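Local coordinates for protein hypothetical hydrolase (Bacteroides thetaiotaomicron, PDB 3TC9) that is of uncertain function but probably acts as an auxiliary nutrient-binding protein, with an immunoglobulin-like IPT/TIG domain joined to a six-bladed beta-propeller, at residues B[290-295]-B[330-335]; B[319-324]-B[363-368]; B[20-25]-B[35-40]; B[79-84]-B[94-99]. All blocks are in the same frame, centred on the assembly; numbering follows the deposited sequence.

Contact 1 (B[290-295]-B[330-335]); sequences NQHYIL and RMHAPR. With EDO (1,2-ethanediol), chain R; EDO (1,2-ethanediol), chain U; EDO (1,2-ethanediol), chain V.
Ring nitrogen ND1 of His-292 accepts a hydrogen bond from the backbone N of Ala-333, 2.9 Å away. The bond is fairly straight, 162° at the hydrogen, and the donor lies close to the imidazole plane. His-292 CG sits beside its own backbone N (chi1 -38°), which brings the ring against the 330-335 segment. His-332 turns an edge toward the face of this ring in an offset T-shaped pair, with centroids 5.3 Å apart and planes at 88°. ND1 and NE2 of His-332 bond two ethanediol molecules, probably from the crystallisation liquor. On the backbone side, one water donates to His-292 O at 2.7 Å and accepts from Met-331 N. Selenomethionine Met-331 is bent, and its SE lies 4.0 Å from Ile-294 CD1. Phe-356 of strand 352-358 packs on both Ile-294 and Met-331. An alanine in place of His-292 would probably leave Ala-333 N without its acceptor and His-332 without its ring partner. The contact joins the loops leading into strands 293-300 and 334-341 of two neighbouring propeller sheets. As an acceptor, ND1 is probably unprotonated, which implies a buried imidazole, probably neutral with its proton on NE2, that ties one sheet's loop to the next.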
loop_
_atom_site.group_PDB
_atom_site.type_symbol
_atom_site.label_atom_id
_atom_site.label_comp_id
_atom_site.label_asym_id
_atom_site.label_seq_id
_atom_site.Cartn_x
_atom_site.Cartn_y
_atom_site.Cartn_z
ATOM N N ASN B 290 15.307 29.812 -5.734
ATOM C CA ASN B 290 15.155 31.247 -5.934
ATOM C C ASN B 290 14.538 31.623 -7.295
ATOM O O ASN B 290 14.480 32.820 -7.616
ATOM C CB ASN B 290 16.510 31.942 -5.751
ATOM C CG ASN B 290 17.520 31.618 -6.819
ATOM O OD1 ASN B 290 17.465 30.572 -7.485
ATOM N ND2 ASN B 290 18.452 32.529 -7.023
ATOM N N GLN B 291 14.048 30.630 -8.078
ATOM C CA GLN B 291 13.464 30.889 -9.403
ATOM C C GLN B 291 12.063 30.265 -9.563
ATOM O O GLN B 291 11.382 30.493 -10.564
ATOM C CB GLN B 291 14.419 30.442 -10.530
ATOM C CG GLN B 291 15.765 31.186 -10.554
ATOM C CD GLN B 291 15.659 32.686 -10.789
ATOM O OE1 GLN B 291 14.722 33.198 -11.412
ATOM N NE2 GLN B 291 16.639 33.433 -10.317
ATOM N N HIS B 292 11.616 29.565 -8.521
ATOM C CA HIS B 292 10.270 29.021 -8.278
ATOM C C HIS B 292 9.764 28.072 -9.358
ATOM O O HIS B 292 8.617 28.176 -9.805
ATOM C CB HIS B 292 9.309 30.194 -8.069
ATOM C CG HIS B 292 9.973 31.285 -7.304
ATOM N ND1 HIS B 292 10.294 31.124 -5.969
ATOM C CD2 HIS B 292 10.508 32.449 -7.747
ATOM C CE1 HIS B 292 10.946 32.222 -5.620
ATOM N NE2 HIS B 292 11.108 33.044 -6.657
ATOM N N TYR B 293 10.601 27.089 -9.713
ATOM C CA TYR B 293 10.233 26.082 -10.702
ATOM C C TYR B 293 11.074 24.831 -10.488
ATOM O O TYR B 293 12.073 24.837 -9.748
ATOM C CB TYR B 293 10.334 26.627 -12.153
ATOM C CG TYR B 293 11.725 26.742 -12.738
ATOM C CD1 TYR B 293 12.666 27.609 -12.186
ATOM C CD2 TYR B 293 12.066 26.070 -13.905
ATOM C CE1 TYR B 293 13.938 27.753 -12.747
ATOM C CE2 TYR B 293 13.330 26.209 -14.477
ATOM C CZ TYR B 293 14.271 27.036 -13.884
ATOM O OH TYR B 293 15.523 27.175 -14.438
ATOM N N ILE B 294 10.629 23.737 -11.093
ATOM C CA ILE B 294 11.292 22.445 -10.976
ATOM C C ILE B 294 11.589 21.884 -12.374
ATOM O O ILE B 294 10.784 22.004 -13.302
ATOM C CB ILE B 294 10.438 21.468 -10.098
ATOM C CG1 ILE B 294 10.150 22.070 -8.687
ATOM C CG2 ILE B 294 11.071 20.065 -10.001
ATOM C CD1 ILE B 294 9.065 21.349 -7.863
ATOM N N LEU B 295 12.750 21.251 -12.499
ATOM C CA LEU B 295 13.158 20.585 -13.735
ATOM C C LEU B 295 13.354 19.105 -13.475
ATOM O O LEU B 295 13.567 18.709 -12.329
ATOM C CB LEU B 295 14.457 21.185 -14.297
ATOM C CG LEU B 295 14.479 22.697 -14.529
ATOM C CD1 LEU B 295 15.233 23.364 -13.445
ATOM C CD2 LEU B 295 15.126 23.030 -15.866
ATOM N N ARG B 330 2.315 27.334 -9.987
ATOM C CA ARG B 330 3.207 28.352 -9.437
ATOM C C ARG B 330 3.561 28.038 -8.025
ATOM O O ARG B 330 2.735 27.550 -7.264
ATOM C CB ARG B 330 2.604 29.774 -9.489
ATOM C CG ARG B 330 2.202 30.261 -10.873
ATOM C CD ARG B 330 3.376 30.571 -11.751
ATOM N NE ARG B 330 3.171 30.138 -13.139
ATOM C CZ ARG B 330 2.533 30.858 -14.052
ATOM N NH1 ARG B 330 1.929 31.983 -13.710
ATOM N NH2 ARG B 330 2.459 30.435 -15.313
HETATM N N MSE B 331 4.788 28.380 -7.660
HETATM C CA MSE B 331 5.272 28.183 -6.309
HETATM C C MSE B 331 6.097 29.395 -5.877
HETATM O O MSE B 331 6.323 30.320 -6.653
HETATM C CB MSE B 331 6.055 26.864 -6.197
HETATM C CG MSE B 331 7.359 26.851 -6.955
HETATM SE SE MSE B 331 7.715 25.056 -7.547
HETATM C CE MSE B 331 6.039 24.727 -8.727
ATOM N N HIS B 332 6.477 29.414 -4.623
ATOM C CA HIS B 332 7.235 30.496 -4.060
ATOM C C HIS B 332 8.202 29.939 -3.032
ATOM O O HIS B 332 7.821 29.640 -1.892
ATOM C CB HIS B 332 6.288 31.548 -3.461
ATOM C CG HIS B 332 6.961 32.833 -3.091
ATOM N ND1 HIS B 332 6.239 33.902 -2.593
ATOM C CD2 HIS B 332 8.274 33.171 -3.120
ATOM C CE1 HIS B 332 7.129 34.843 -2.324
ATOM N NE2 HIS B 332 8.365 34.444 -2.614
ATOM N N ALA B 333 9.471 29.810 -3.463
ATOM C CA ALA B 333 10.637 29.297 -2.730
ATOM C C ALA B 333 10.458 27.803 -2.378
ATOM O O ALA B 333 10.336 27.474 -1.197
ATOM C CB ALA B 333 10.914 30.132 -1.466
ATOM N N PRO B 334 10.425 26.871 -3.357
ATOM C CA PRO B 334 10.293 25.454 -2.981
ATOM C C PRO B 334 11.566 24.981 -2.275
ATOM O O PRO B 334 12.670 25.432 -2.611
ATOM C CB PRO B 334 10.088 24.751 -4.315
ATOM C CG PRO B 334 10.765 25.642 -5.335
ATOM C CD PRO B 334 10.544 27.039 -4.827
ATOM N N ARG B 335 11.411 24.142 -1.245
ATOM C CA ARG B 335 12.558 23.675 -0.473
ATOM C C ARG B 335 12.687 22.157 -0.616
ATOM O O ARG B 335 12.627 21.679 -1.746
ATOM C CB ARG B 335 12.428 24.137 0.993
ATOM C CG ARG B 335 12.656 25.653 1.198
ATOM C CD ARG B 335 14.043 26.063 0.717
ATOM N NE ARG B 335 14.470 27.345 1.258
ATOM C CZ ARG B 335 15.187 27.499 2.363
ATOM N NH1 ARG B 335 15.569 26.441 3.068
ATOM N NH2 ARG B 335 15.521 28.711 2.779
HETATM C C1 EDO R . 12.037 34.988 -1.769
HETATM O O1 EDO R . 11.698 34.010 -2.747
HETATM C C2 EDO R . 11.646 36.349 -2.323
HETATM O O2 EDO R . 10.220 36.430 -2.404
HETATM C C1 EDO U . 17.608 24.070 2.118
HETATM O O1 EDO U . 18.626 23.093 1.941
HETATM C C2 EDO U . 16.306 23.420 1.679
HETATM O O2 EDO U . 15.387 23.367 2.774
HETATM C C1 EDO V . 3.010 34.649 -2.836
HETATM O O1 EDO V . 3.592 33.435 -3.334
HETATM C C2 EDO V . 1.628 34.857 -3.452
HETATM O O2 EDO V . 1.756 35.472 -4.738
HETATM O O HOH W 1 6.239 29.453 -10.252
#

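Contact 2 (B[319-324]-B[363-368]); sequences KDWVDG and CIRILT. With EDO (1,2-ethanediol), chain V; EDO (1,2-ethanediol), chain R.
Arg-365 NH2 forms a salt bridge with Asp-323 OD1 at 2.8 Å. OD1 is met on its anti side, tilted from the carboxylate plane, and the carboxylate and guanidinium planes stand 55° apart. Weak hydrogen bonds run from NE to the same OD1 and from NH2 to Val-322 O, the latter at 3.1 Å. Bends at chi2 and chi3 bring the guanidinium up to the 319-324 loop. The other terminal nitrogen, NH1, bridges to Asp-358 and bonds Arg-330 O.

The aromatic contacts come from Trp-321. Its CD1 lies over one guanidinium face, 3.7 Å from Arg-365 NH1, with the planes 61° apart. Cys-363 SG meets the indole obliquely, 3.8 Å from Trp-321 NE1. That NE1 and Asp-323 OD1 both bond Thr-375.

A leucine at Arg-365 would probably leave Asp-323 and Asp-358 without their charged mate and let the loop shift. One guanidinium therefore serves two carboxylates and two backbone carbonyls, so its positive charge is probably well compensated where it pins the loop to propeller strand 363-367.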
loop_
_atom_site.group_PDB
_atom_site.type_symbol
_atom_site.label_atom_id
_atom_site.label_comp_id
_atom_site.label_asym_id
_atom_site.label_seq_id
_atom_site.Cartn_x
_atom_site.Cartn_y
_atom_site.Cartn_z
ATOM N N LYS B 319 6.740 34.047 -8.831
ATOM C CA LYS B 319 6.330 33.720 -7.459
ATOM C C LYS B 319 4.815 33.780 -7.320
ATOM O O LYS B 319 4.231 34.849 -7.518
ATOM C CB LYS B 319 6.913 34.739 -6.446
ATOM C CG LYS B 319 8.382 35.074 -6.514
ATOM C CD LYS B 319 8.551 36.532 -6.121
ATOM C CE LYS B 319 9.945 36.870 -5.691
ATOM N NZ LYS B 319 9.943 38.064 -4.811
ATOM N N ASP B 320 4.182 32.694 -6.921
ATOM C CA ASP B 320 2.740 32.717 -6.690
ATOM C C ASP B 320 2.296 31.419 -6.051
ATOM O O ASP B 320 3.110 30.538 -5.864
ATOM C CB ASP B 320 1.987 32.948 -8.022
ATOM C CG ASP B 320 0.652 33.644 -7.903
ATOM O OD1 ASP B 320 0.095 33.694 -6.771
ATOM O OD2 ASP B 320 0.126 34.074 -8.941
ATOM N N TRP B 321 1.011 31.296 -5.725
ATOM C CA TRP B 321 0.414 30.073 -5.215
ATOM C C TRP B 321 -0.699 29.704 -6.162
ATOM O O TRP B 321 -1.737 30.361 -6.172
ATOM C CB TRP B 321 -0.074 30.219 -3.765
ATOM C CG TRP B 321 -0.674 28.944 -3.254
ATOM C CD1 TRP B 321 -0.024 27.767 -3.016
ATOM C CD2 TRP B 321 -2.069 28.672 -3.094
ATOM N NE1 TRP B 321 -0.925 26.794 -2.661
ATOM C CE2 TRP B 321 -2.185 27.333 -2.660
ATOM C CE3 TRP B 321 -3.234 29.461 -3.189
ATOM C CZ2 TRP B 321 -3.419 26.760 -2.337
ATOM C CZ3 TRP B 321 -4.456 28.894 -2.857
ATOM C CH2 TRP B 321 -4.538 27.567 -2.422
ATOM N N VAL B 322 -0.426 28.741 -7.057
ATOM C CA VAL B 322 -1.320 28.306 -8.136
ATOM C C VAL B 322 -1.165 26.814 -8.356
ATOM O O VAL B 322 -0.102 26.341 -8.769
ATOM C CB VAL B 322 -1.118 29.069 -9.501
ATOM C CG1 VAL B 322 -2.122 28.589 -10.560
ATOM C CG2 VAL B 322 -1.212 30.586 -9.356
ATOM N N ASP B 323 -2.230 26.074 -8.078
ATOM C CA ASP B 323 -2.302 24.641 -8.354
ATOM C C ASP B 323 -2.629 24.495 -9.861
ATOM O O ASP B 323 -3.336 25.332 -10.413
ATOM C CB ASP B 323 -3.329 23.951 -7.406
ATOM C CG ASP B 323 -2.836 23.897 -5.956
ATOM O OD1 ASP B 323 -1.608 23.846 -5.747
ATOM O OD2 ASP B 323 -3.686 23.886 -5.028
ATOM N N GLY B 324 -2.004 23.545 -10.539
ATOM C CA GLY B 324 -2.161 23.387 -11.987
ATOM C C GLY B 324 -1.144 22.452 -12.608
ATOM O O GLY B 324 -0.314 21.869 -11.894
ATOM N N CYS B 363 3.035 26.031 2.827
ATOM C CA CYS B 363 2.255 24.806 2.617
ATOM C C CYS B 363 3.111 23.675 2.029
ATOM O O CYS B 363 4.300 23.860 1.731
ATOM C CB CYS B 363 1.040 25.099 1.735
ATOM S SG CYS B 363 1.459 25.691 0.089
ATOM N N ILE B 364 2.502 22.491 1.937
ATOM C CA ILE B 364 3.093 21.296 1.348
ATOM C C ILE B 364 2.388 21.082 0.031
ATOM O O ILE B 364 1.149 21.062 -0.015
ATOM C CB ILE B 364 3.028 20.023 2.257
ATOM C CG1 ILE B 364 3.485 20.261 3.719
ATOM C CG2 ILE B 364 3.773 18.842 1.608
ATOM C CD1 ILE B 364 4.970 20.850 3.934
ATOM N N ARG B 365 3.166 20.928 -1.032
ATOM C CA ARG B 365 2.626 20.707 -2.373
ATOM C C ARG B 365 2.885 19.281 -2.815
ATOM O O ARG B 365 3.714 18.603 -2.226
ATOM C CB ARG B 365 3.233 21.704 -3.385
ATOM C CG ARG B 365 3.314 23.161 -2.907
ATOM C CD ARG B 365 2.015 23.943 -2.897
ATOM N NE ARG B 365 1.354 24.013 -4.202
ATOM C CZ ARG B 365 1.579 24.931 -5.131
ATOM N NH1 ARG B 365 2.485 25.876 -4.934
ATOM N NH2 ARG B 365 0.905 24.909 -6.266
ATOM N N ILE B 366 2.129 18.804 -3.802
ATOM C CA ILE B 366 2.328 17.495 -4.409
ATOM C C ILE B 366 2.550 17.679 -5.904
ATOM O O ILE B 366 1.730 18.296 -6.552
ATOM C CB ILE B 366 1.163 16.468 -4.167
ATOM C CG1 ILE B 366 0.658 16.452 -2.695
ATOM C CG2 ILE B 366 1.544 15.066 -4.684
ATOM C CD1 ILE B 366 -0.667 15.836 -2.555
ATOM N N LEU B 367 3.637 17.112 -6.437
ATOM C CA LEU B 367 3.967 17.053 -7.857
ATOM C C LEU B 367 3.842 15.602 -8.305
ATOM O O LEU B 367 4.627 14.738 -7.857
ATOM C CB LEU B 367 5.379 17.589 -8.147
ATOM C CG LEU B 367 5.942 17.353 -9.570
ATOM C CD1 LEU B 367 5.088 18.051 -10.657
ATOM C CD2 LEU B 367 7.360 17.806 -9.654
ATOM N N THR B 368 2.832 15.329 -9.160
ATOM C CA THR B 368 2.606 13.989 -9.702
ATOM C C THR B 368 3.559 13.730 -10.864
ATOM O O THR B 368 4.010 14.675 -11.504
ATOM C CB THR B 368 1.151 13.792 -10.189
ATOM O OG1 THR B 368 1.007 14.433 -11.452
ATOM C CG2 THR B 368 0.112 14.225 -9.176
HETATM C C1 EDO V . 3.010 34.649 -2.836
HETATM O O1 EDO V . 3.592 33.435 -3.334
HETATM C C2 EDO V . 1.628 34.857 -3.452
HETATM O O2 EDO V . 1.756 35.472 -4.738
HETATM C C1 EDO R . 12.037 34.988 -1.769
HETATM O O1 EDO R . 11.698 34.010 -2.747
HETATM C C2 EDO R . 11.646 36.349 -2.323
HETATM O O2 EDO R . 10.220 36.430 -2.404
#

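Contact 3 (B[20-25]-B[35-40]); sequences ISEFSP and LLYGEN
Glu-22 and Tyr-37 lie side by side and point the same way, on one face of an antiparallel hairpin. The carboxylate and phenol ring are only 20° from parallel, and Glu-22 OE2 comes 3.5 Å from Tyr-37 CD2. Glu-22 CG takes the position between its backbone N and carbonyl carbon (chi1 66°), which lays it alongside the tyrosine, 3.7 Å from CD2. Ser-24 and Leu-35 share this face.

The other face is apolar. Leu-36 CD2 meets Phe-23 CB at 3.4 Å and Ile-20 CG2 at 3.9 Å, so one methyl touches both neighbours. The aromatic ring of Phe-23 leads away from Leu-36.

Backbone bonds fix the register. Tyr-37 N donates to Glu-22 O at 2.7 Å, and Ser-24 and Leu-35 exchange a pair. Between Ile-20 and Glu-22 the register slips by one. Ser-21 N donates to Tyr-37 O at 2.9 Å and Glu-22 N reaches the same oxygen weakly, which makes a classic beta bulge.

The hairpin belongs to the immunoglobulin-like IPT/TIG domain. Strand 33-39 continues the sheet through strand 66-70, where Leu-36 packs on Leu-67. Ile-20, Phe-23 and Leu-36 face Ile-80 and Leu-82 of strand 80-85.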
loop_
_atom_site.group_PDB
_atom_site.type_symbol
_atom_site.label_atom_id
_atom_site.label_comp_id
_atom_site.label_asym_id
_atom_site.label_seq_id
_atom_site.Cartn_x
_atom_site.Cartn_y
_atom_site.Cartn_z
ATOM N N ILE B 20 -33.666 6.758 22.076
ATOM C CA ILE B 20 -33.165 7.134 20.744
ATOM C C ILE B 20 -33.857 6.200 19.758
ATOM O O ILE B 20 -33.853 4.998 19.991
ATOM C CB ILE B 20 -31.615 7.098 20.626
ATOM C CG1 ILE B 20 -30.941 8.132 21.568
ATOM C CG2 ILE B 20 -31.177 7.297 19.183
ATOM C CD1 ILE B 20 -29.472 7.785 21.913
ATOM N N SER B 21 -34.532 6.761 18.734
ATOM C CA SER B 21 -35.226 6.000 17.701
ATOM C C SER B 21 -34.334 5.855 16.459
ATOM O O SER B 21 -34.363 4.805 15.821
ATOM C CB SER B 21 -36.567 6.635 17.342
ATOM O OG SER B 21 -36.437 7.943 16.818
ATOM N N GLU B 22 -33.551 6.889 16.116
ATOM C CA GLU B 22 -32.624 6.828 14.987
ATOM C C GLU B 22 -31.651 8.003 14.980
ATOM O O GLU B 22 -31.830 8.994 15.697
ATOM C CB GLU B 22 -33.350 6.720 13.607
ATOM C CG GLU B 22 -34.177 7.916 13.154
ATOM C CD GLU B 22 -34.954 7.698 11.868
ATOM O OE1 GLU B 22 -35.573 6.619 11.724
ATOM O OE2 GLU B 22 -34.961 8.618 11.014
ATOM N N PHE B 23 -30.618 7.873 14.164
ATOM C CA PHE B 23 -29.610 8.910 13.992
ATOM C C PHE B 23 -29.162 8.967 12.539
ATOM O O PHE B 23 -29.226 7.971 11.826
ATOM C CB PHE B 23 -28.408 8.726 14.943
ATOM C CG PHE B 23 -27.596 7.468 14.765
ATOM C CD1 PHE B 23 -26.546 7.422 13.860
ATOM C CD2 PHE B 23 -27.870 6.331 15.519
ATOM C CE1 PHE B 23 -25.817 6.247 13.671
ATOM C CE2 PHE B 23 -27.119 5.168 15.352
ATOM C CZ PHE B 23 -26.106 5.132 14.418
ATOM N N SER B 24 -28.672 10.134 12.118
ATOM C CA SER B 24 -28.142 10.335 10.776
ATOM C C SER B 24 -27.065 11.440 10.787
ATOM O O SER B 24 -27.183 12.373 11.571
ATOM C CB SER B 24 -29.261 10.663 9.793
ATOM O OG SER B 24 -29.725 11.999 9.913
ATOM N N PRO B 25 -26.029 11.372 9.907
ATOM C CA PRO B 25 -25.737 10.273 8.974
ATOM C C PRO B 25 -25.209 9.061 9.734
ATOM O O PRO B 25 -24.715 9.203 10.875
ATOM C CB PRO B 25 -24.691 10.878 8.033
ATOM C CG PRO B 25 -23.952 11.874 8.893
ATOM C CD PRO B 25 -24.974 12.406 9.881
ATOM N N LEU B 35 -27.598 14.149 13.647
ATOM C CA LEU B 35 -28.986 14.414 13.998
ATOM C C LEU B 35 -29.571 13.179 14.693
ATOM O O LEU B 35 -29.676 12.120 14.072
ATOM C CB LEU B 35 -29.801 14.781 12.729
ATOM C CG LEU B 35 -31.347 14.789 12.818
ATOM C CD1 LEU B 35 -31.852 15.705 13.919
ATOM C CD2 LEU B 35 -31.954 15.186 11.457
ATOM N N LEU B 36 -29.930 13.317 15.982
ATOM C CA LEU B 36 -30.560 12.236 16.735
ATOM C C LEU B 36 -32.065 12.421 16.804
ATOM O O LEU B 36 -32.530 13.501 17.156
ATOM C CB LEU B 36 -30.029 12.163 18.176
ATOM C CG LEU B 36 -28.689 11.514 18.476
ATOM C CD1 LEU B 36 -28.455 11.518 20.004
ATOM C CD2 LEU B 36 -28.654 10.080 18.039
ATOM N N TYR B 37 -32.813 11.364 16.552
ATOM C CA TYR B 37 -34.257 11.354 16.726
ATOM C C TYR B 37 -34.586 10.520 17.951
ATOM O O TYR B 37 -33.873 9.573 18.275
ATOM C CB TYR B 37 -34.988 10.799 15.489
ATOM C CG TYR B 37 -35.200 11.778 14.359
ATOM C CD1 TYR B 37 -34.991 13.140 14.540
ATOM C CD2 TYR B 37 -35.600 11.342 13.101
ATOM C CE1 TYR B 37 -35.115 14.040 13.478
ATOM C CE2 TYR B 37 -35.789 12.241 12.048
ATOM C CZ TYR B 37 -35.542 13.591 12.242
ATOM O OH TYR B 37 -35.720 14.495 11.225
ATOM N N GLY B 38 -35.665 10.857 18.617
ATOM C CA GLY B 38 -36.083 10.094 19.776
ATOM C C GLY B 38 -37.246 10.712 20.501
ATOM O O GLY B 38 -38.103 11.359 19.896
ATOM N N GLU B 39 -37.297 10.446 21.800
ATOM C CA GLU B 39 -38.350 10.899 22.705
ATOM C C GLU B 39 -37.786 11.514 23.977
ATOM O O GLU B 39 -36.848 10.958 24.556
ATOM C CB GLU B 39 -39.231 9.696 23.137
ATOM C CG GLU B 39 -39.814 8.844 22.026
ATOM C CD GLU B 39 -41.295 9.055 21.803
ATOM O OE1 GLU B 39 -42.099 8.616 22.661
ATOM O OE2 GLU B 39 -41.650 9.644 20.756
ATOM N N ASN B 40 -38.408 12.608 24.450
ATOM C CA ASN B 40 -38.184 13.219 25.766
ATOM C C ASN B 40 -36.724 13.656 26.037
ATOM O O ASN B 40 -36.150 13.368 27.098
ATOM C CB ASN B 40 -38.658 12.242 26.853
ATOM C CG ASN B 40 -38.943 12.876 28.176
ATOM O OD1 ASN B 40 -39.333 14.037 28.260
ATOM N ND2 ASN B 40 -38.769 12.111 29.246
HETATM O O HOH W 2 -38.945 10.248 17.226
HETATM O O HOH W 3 -32.262 11.320 11.862
#

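Contact 4 (B[79-84]-B[94-99]); sequences DIKLSI and NTEANE
Strands 80-84 and 94-96 run antiparallel, their axes 4.8 Å apart at the closest and 161° between directions, as a beta hairpin of the immunoglobulin-like IPT/TIG domain. Leu-82 and Thr-95 are a hydrogen-bonded pair. Thr-95 N donates to Leu-82 O at 2.9 Å, and Leu-82 N returns the bond to Thr-95 O. Further along, Ala-97 N donates to Ile-80 O.

On one face Lys-81 and Glu-96 lie alongside each other and point the same way. The lysine is extended until it turns at chi4 (-69°), which brings NZ to 3.2 Å from Glu-96 OE1. This is a salt bridge, but a weak hydrogen bond. Glu-96 CG also packs over Ile-80 O at 3.3 Å.

Leu-82 and Thr-95 point to the opposite face, where Thr-95 CG2 touches both CB and CD2 of Leu-82. Ile-80 CB meets Ala-97 CB at 3.9 Å. Ile-80 also packs on Met-34 and on Ile-52, and Ile-84 on Ile-48, which ties the hairpin to strands 33-39 and 48-52.

Beyond the last strand bond, a water joins the two segments. It accepts from Ile-80 N and donates to Ala-97 O and to Glu-99 O, lying 2.7 Å from both Ile-80 N and Glu-99 O.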
loop_
_atom_site.group_PDB
_atom_site.type_symbol
_atom_site.label_atom_id
_atom_site.label_comp_id
_atom_site.label_asym_id
_atom_site.label_seq_id
_atom_site.Cartn_x
_atom_site.Cartn_y
_atom_site.Cartn_z
ATOM N N ASP B 79 -20.297 3.678 19.273
ATOM C CA ASP B 79 -21.432 3.377 20.166
ATOM C C ASP B 79 -21.953 4.700 20.746
ATOM O O ASP B 79 -21.160 5.511 21.210
ATOM C CB ASP B 79 -21.089 2.345 21.270
ATOM C CG ASP B 79 -20.024 2.749 22.274
ATOM O OD1 ASP B 79 -18.834 2.868 21.868
ATOM O OD2 ASP B 79 -20.364 2.882 23.486
ATOM N N ILE B 80 -23.261 4.948 20.626
ATOM C CA ILE B 80 -23.914 6.191 21.052
ATOM C C ILE B 80 -24.730 6.009 22.342
ATOM O O ILE B 80 -25.695 5.233 22.376
ATOM C CB ILE B 80 -24.810 6.784 19.916
ATOM C CG1 ILE B 80 -23.989 7.061 18.647
ATOM C CG2 ILE B 80 -25.555 8.047 20.389
ATOM C CD1 ILE B 80 -24.756 7.056 17.458
ATOM N N LYS B 81 -24.361 6.787 23.376
ATOM C CA LYS B 81 -25.041 6.839 24.669
ATOM C C LYS B 81 -25.567 8.241 24.890
ATOM O O LYS B 81 -24.940 9.198 24.453
ATOM C CB LYS B 81 -24.095 6.441 25.814
ATOM C CG LYS B 81 -23.581 5.002 25.733
ATOM C CD LYS B 81 -22.775 4.679 26.974
ATOM C CE LYS B 81 -22.124 3.317 26.923
ATOM N NZ LYS B 81 -23.102 2.203 26.986
ATOM N N LEU B 82 -26.735 8.362 25.507
ATOM C CA LEU B 82 -27.356 9.650 25.838
ATOM C C LEU B 82 -27.845 9.620 27.302
ATOM O O LEU B 82 -28.467 8.648 27.733
ATOM C CB LEU B 82 -28.519 9.992 24.879
ATOM C CG LEU B 82 -29.277 11.312 25.123
ATOM C CD1 LEU B 82 -29.884 11.809 23.856
ATOM C CD2 LEU B 82 -30.409 11.136 26.130
ATOM N N SER B 83 -27.578 10.699 28.034
ATOM C CA SER B 83 -28.025 10.876 29.407
ATOM C C SER B 83 -28.652 12.223 29.552
ATOM O O SER B 83 -28.153 13.202 28.979
ATOM C CB SER B 83 -26.854 10.763 30.386
ATOM O OG SER B 83 -26.450 9.425 30.595
ATOM N N ILE B 84 -29.740 12.275 30.305
ATOM C CA ILE B 84 -30.378 13.523 30.725
ATOM C C ILE B 84 -29.840 13.762 32.153
ATOM O O ILE B 84 -29.730 12.825 32.966
ATOM C CB ILE B 84 -31.943 13.535 30.618
ATOM C CG1 ILE B 84 -32.436 13.222 29.185
ATOM C CG2 ILE B 84 -32.551 14.851 31.140
ATOM C CD1 ILE B 84 -31.950 14.099 28.005
ATOM N N ASN B 94 -30.974 7.448 31.360
ATOM C CA ASN B 94 -29.997 6.904 30.438
ATOM C C ASN B 94 -30.622 6.082 29.292
ATOM O O ASN B 94 -31.536 5.272 29.514
ATOM C CB ASN B 94 -29.042 6.001 31.217
ATOM C CG ASN B 94 -28.032 6.740 32.046
ATOM O OD1 ASN B 94 -26.909 6.979 31.617
ATOM N ND2 ASN B 94 -28.381 7.051 33.279
ATOM N N THR B 95 -30.065 6.241 28.076
ATOM C CA THR B 95 -30.467 5.452 26.912
ATOM C C THR B 95 -29.239 5.200 26.022
ATOM O O THR B 95 -28.158 5.729 26.269
ATOM C CB THR B 95 -31.677 6.087 26.157
ATOM O OG1 THR B 95 -32.195 5.147 25.221
ATOM C CG2 THR B 95 -31.327 7.360 25.422
ATOM N N GLU B 96 -29.410 4.350 25.029
ATOM C CA GLU B 96 -28.365 3.966 24.095
ATOM C C GLU B 96 -28.982 3.721 22.721
ATOM O O GLU B 96 -30.143 3.291 22.628
ATOM C CB GLU B 96 -27.699 2.685 24.634
ATOM C CG GLU B 96 -26.266 2.468 24.171
ATOM C CD GLU B 96 -25.523 1.310 24.817
ATOM O OE1 GLU B 96 -25.835 0.948 25.981
ATOM O OE2 GLU B 96 -24.586 0.798 24.160
ATOM N N ALA B 97 -28.218 3.979 21.657
ATOM C CA ALA B 97 -28.665 3.696 20.291
ATOM C C ALA B 97 -28.459 2.202 19.974
ATOM O O ALA B 97 -27.531 1.593 20.515
ATOM C CB ALA B 97 -27.896 4.556 19.305
ATOM N N ASN B 98 -29.313 1.606 19.113
ATOM C CA ASN B 98 -29.159 0.190 18.751
ATOM C C ASN B 98 -28.028 -0.054 17.754
ATOM O O ASN B 98 -27.452 -1.140 17.716
ATOM C CB ASN B 98 -30.438 -0.371 18.159
ATOM C CG ASN B 98 -31.516 -0.568 19.161
ATOM O OD1 ASN B 98 -32.613 -0.031 19.005
ATOM N ND2 ASN B 98 -31.220 -1.325 20.210
ATOM N N GLU B 99 -27.757 0.930 16.912
ATOM C CA GLU B 99 -26.720 0.844 15.893
ATOM C C GLU B 99 -25.525 1.709 16.264
ATOM O O GLU B 99 -25.660 2.729 16.934
ATOM C CB GLU B 99 -27.268 1.294 14.532
ATOM C CG GLU B 99 -28.178 0.306 13.844
ATOM C CD GLU B 99 -28.268 0.542 12.354
ATOM O OE1 GLU B 99 -29.121 1.361 11.947
ATOM O OE2 GLU B 99 -27.472 -0.060 11.597
HETATM O O HOH W 4 -24.799 3.038 19.490
#

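The contacts fall into two groups along the chain. Contacts 3 and 4 come first, in series, within the IPT/TIG domain. Their centres are about 10 Å apart, and both hairpins belong to one mixed sheet. They touch through apolar side chains, so the hairpins share an interior. Contacts 1 and 2 follow in the beta-propeller, with centres about 9 Å apart. Both reach the sheet that holds strands 334-341 and 363-367. Their segments alternate in sequence and meet where Arg-330 bonds Val-322 and Arg-365. The groups stand well apart: the centres of contacts 2 and 3 are about 43 Å from each other. This fits a protein built of two modules, an immunoglobulin-like domain followed by a propeller.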